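Side-chain contact in dehydroascorbate reductase (Chlamydomonas reinhardtii, PDB 5XFT), which probably reduces dehydroascorbate to ascorbate with two molecules of glutathione, as a member of the DHAR family of the GST superfamily: residues Tyr135-Gln138 / His139-Gln142. Sequence-based numbering, arbitrary orientation.
Sequences YLRQ and HEAQ
Y135 and H139, one helical turn apart, show how an aromatic pair and a carbonyl can together finish a helix C-terminus, here at the end of helix 118-138 in the GST C-terminal domain. The two rings form an offset stack with centroids 3.9 Å apart and planes 14° from parallel. H139 CE1 lies over the phenol face near CZ. With CG turned opposite the main-chain nitrogen (chi1 -168°), Y135 brings one face of its phenol against one face of the imidazole. The same histidine satisfies the tyrosine's carbonyl oxygen: H139 ND1 donates to Y135 O at 3.0 Å, the oxygen lying close to the imidazole plane. H139 N gives this carbonyl a second, weak bond of 3.2 Å, so main chain and side chain share one acceptor.

Beyond it the helical pattern tightens: E140 N donates to R137 O over 3.2 Å, nearly straight at the hydrogen (163°) but from above the carbonyl plane. One water donates to Q138 O and accepts from A141 N, bridging the outgoing chain. E140 OE2 packs against R137 CG at 3.5 Å without forming a salt bridge, while the guanidinium turns to D133, with a salt bridge, and to T182, with a hydrogen bond.

Were Y135 replaced by an alanine, the imidazole would probably lose its stacking partner on that face and H139 would be freer to turn from the carbonyl. Because ND1 acts as donor, the chemistry implies that ND1 carries a proton, consistent with a neutral ND1-H tautomer or a protonated ring. The H139 side chain thus adds a donor to a turn that backbone bonds also close, and Y135 O is held by two donors of one residue.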
ATOM      1  N   TYR A 135       4.990  14.195  11.863  1.00 38.03           N
ATOM      2  CA  TYR A 135       5.543  14.637  10.590  1.00 32.44           C
ATOM      3  C   TYR A 135       4.492  15.370   9.764  1.00 33.10           C
ATOM      4  O   TYR A 135       4.726  16.489   9.295  1.00 35.76           O
ATOM      5  CB  TYR A 135       6.113  13.453   9.806  1.00 27.17           C
ATOM      6  CG  TYR A 135       6.943  13.895   8.618  1.00 24.62           C
ATOM      7  CD1 TYR A 135       6.345  14.203   7.400  1.00 28.31           C
ATOM      8  CD2 TYR A 135       8.320  14.023   8.720  1.00 24.49           C
ATOM      9  CE1 TYR A 135       7.097  14.620   6.317  1.00 25.06           C
ATOM     10  CE2 TYR A 135       9.081  14.434   7.637  1.00 24.07           C
ATOM     11  CZ  TYR A 135       8.464  14.733   6.439  1.00 16.43           C
ATOM     12  OH  TYR A 135       9.209  15.143   5.357  1.00 13.14           O
ATOM     13  N   LEU A 136       3.318  14.759   9.591  1.00 29.02           N
ATOM     14  CA  LEU A 136       2.274  15.409   8.806  1.00 32.90           C
ATOM     15  C   LEU A 136       1.851  16.739   9.422  1.00 37.17           C
ATOM     16  O   LEU A 136       1.445  17.656   8.698  1.00 32.67           O
ATOM     17  CB  LEU A 136       1.072  14.477   8.655  1.00 27.51           C
ATOM     18  CG  LEU A 136       1.287  13.245   7.774  1.00 32.80           C
ATOM     19  CD1 LEU A 136       0.021  12.399   7.705  1.00 38.31           C
ATOM     20  CD2 LEU A 136       1.727  13.653   6.378  1.00 34.84           C
ATOM     21  N   ARG A 137       1.949  16.871  10.749  1.00 39.42           N
ATOM     22  CA  ARG A 137       1.589  18.138  11.378  1.00 43.65           C
ATOM     23  C   ARG A 137       2.623  19.221  11.088  1.00 39.87           C
ATOM     24  O   ARG A 137       2.266  20.348  10.736  1.00 47.01           O
ATOM     25  CB  ARG A 137       1.413  17.963  12.889  1.00 46.45           C
ATOM     26  CG  ARG A 137       0.850  19.204  13.583  1.00 45.74           C
ATOM     27  CD  ARG A 137       0.525  18.958  15.050  1.00 48.33           C
ATOM     28  NE  ARG A 137      -0.488  17.920  15.224  1.00 50.91           N
ATOM     29  CZ  ARG A 137      -0.232  16.695  15.670  1.00 47.33           C
ATOM     30  NH1 ARG A 137       1.007  16.352  16.008  1.00 46.11           N
ATOM     31  NH2 ARG A 137      -1.219  15.813  15.784  1.00 41.69           N
ATOM     32  N   GLN A 138       3.911  18.900  11.233  1.00 30.56           N
ATOM     33  CA  GLN A 138       4.942  19.905  10.997  1.00 34.59           C
ATOM     34  C   GLN A 138       5.011  20.351   9.543  1.00 39.65           C
ATOM     35  O   GLN A 138       5.594  21.402   9.260  1.00 45.42           O
ATOM     36  CB  GLN A 138       6.310  19.388  11.431  1.00 32.54           C
ATOM     37  CG  GLN A 138       6.514  19.416  12.920  1.00 36.53           C
ATOM     38  CD  GLN A 138       7.967  19.533  13.289  1.00 39.67           C
ATOM     39  OE1 GLN A 138       8.795  18.728  12.867  1.00 36.92           O
ATOM     40  NE2 GLN A 138       8.294  20.554  14.076  1.00 43.51           N
ATOM     41  N   HIS A 139       4.431  19.582   8.621  1.00 36.56           N
ATOM     42  CA  HIS A 139       4.457  19.898   7.200  1.00 24.27           C
ATOM     43  C   HIS A 139       3.076  20.253   6.660  1.00 27.49           C
ATOM     44  O   HIS A 139       2.893  20.316   5.441  1.00 33.00           O
ATOM     45  CB  HIS A 139       5.046  18.728   6.406  1.00 18.77           C
ATOM     46  CG  HIS A 139       6.492  18.464   6.689  1.00 17.57           C
ATOM     47  ND1 HIS A 139       6.929  17.857   7.847  1.00 18.36           N
ATOM     48  CD2 HIS A 139       7.605  18.741   5.967  1.00 22.24           C
ATOM     49  CE1 HIS A 139       8.247  17.760   7.821  1.00 26.01           C
ATOM     50  NE2 HIS A 139       8.682  18.292   6.692  1.00 31.38           N
ATOM     51  N   GLU A 140       2.100  20.497   7.539  1.00 31.38           N
ATOM     52  CA  GLU A 140       0.723  20.656   7.081  1.00 37.08           C
ATOM     53  C   GLU A 140       0.502  21.918   6.259  1.00 46.97           C
ATOM     54  O   GLU A 140      -0.525  22.017   5.578  1.00 44.90           O
ATOM     55  CB  GLU A 140      -0.240  20.634   8.269  1.00 31.01           C
ATOM     56  CG  GLU A 140      -0.145  21.814   9.203  1.00 42.25           C
ATOM     57  CD  GLU A 140      -1.176  21.741  10.319  1.00 57.16           C
ATOM     58  OE1 GLU A 140      -2.379  21.939  10.043  1.00 59.11           O
ATOM     59  OE2 GLU A 140      -0.787  21.475  11.475  1.00 65.11           O
ATOM     60  N   ALA A 141       1.426  22.880   6.299  1.00 52.63           N
ATOM     61  CA  ALA A 141       1.319  24.018   5.394  1.00 53.34           C
ATOM     62  C   ALA A 141       1.524  23.590   3.949  1.00 57.09           C
ATOM     63  O   ALA A 141       0.936  24.181   3.037  1.00 59.50           O
ATOM     64  CB  ALA A 141       2.330  25.097   5.779  1.00 58.64           C
ATOM     65  N   GLN A 142       2.346  22.565   3.723  1.00 55.23           N
ATOM     66  CA  GLN A 142       2.564  22.078   2.370  1.00 43.59           C
ATOM     67  C   GLN A 142       1.367  21.280   1.864  1.00 42.08           C
ATOM     68  O   GLN A 142       1.150  21.195   0.652  1.00 40.03           O
ATOM     69  CB  GLN A 142       3.839  21.240   2.333  1.00 39.08           C
ATOM     70  CG  GLN A 142       4.978  21.849   3.144  1.00 41.44           C
ATOM     71  CD  GLN A 142       6.290  21.111   2.972  1.00 42.05           C
ATOM     72  OE1 GLN A 142       6.304  19.910   2.705  1.00 47.70           O
ATOM     73  NE2 GLN A 142       7.404  21.836   3.098  1.00 36.73           N
TER
HETATM   74  O   HOH W   1       3.942  23.196   7.892  1.00 45.86           O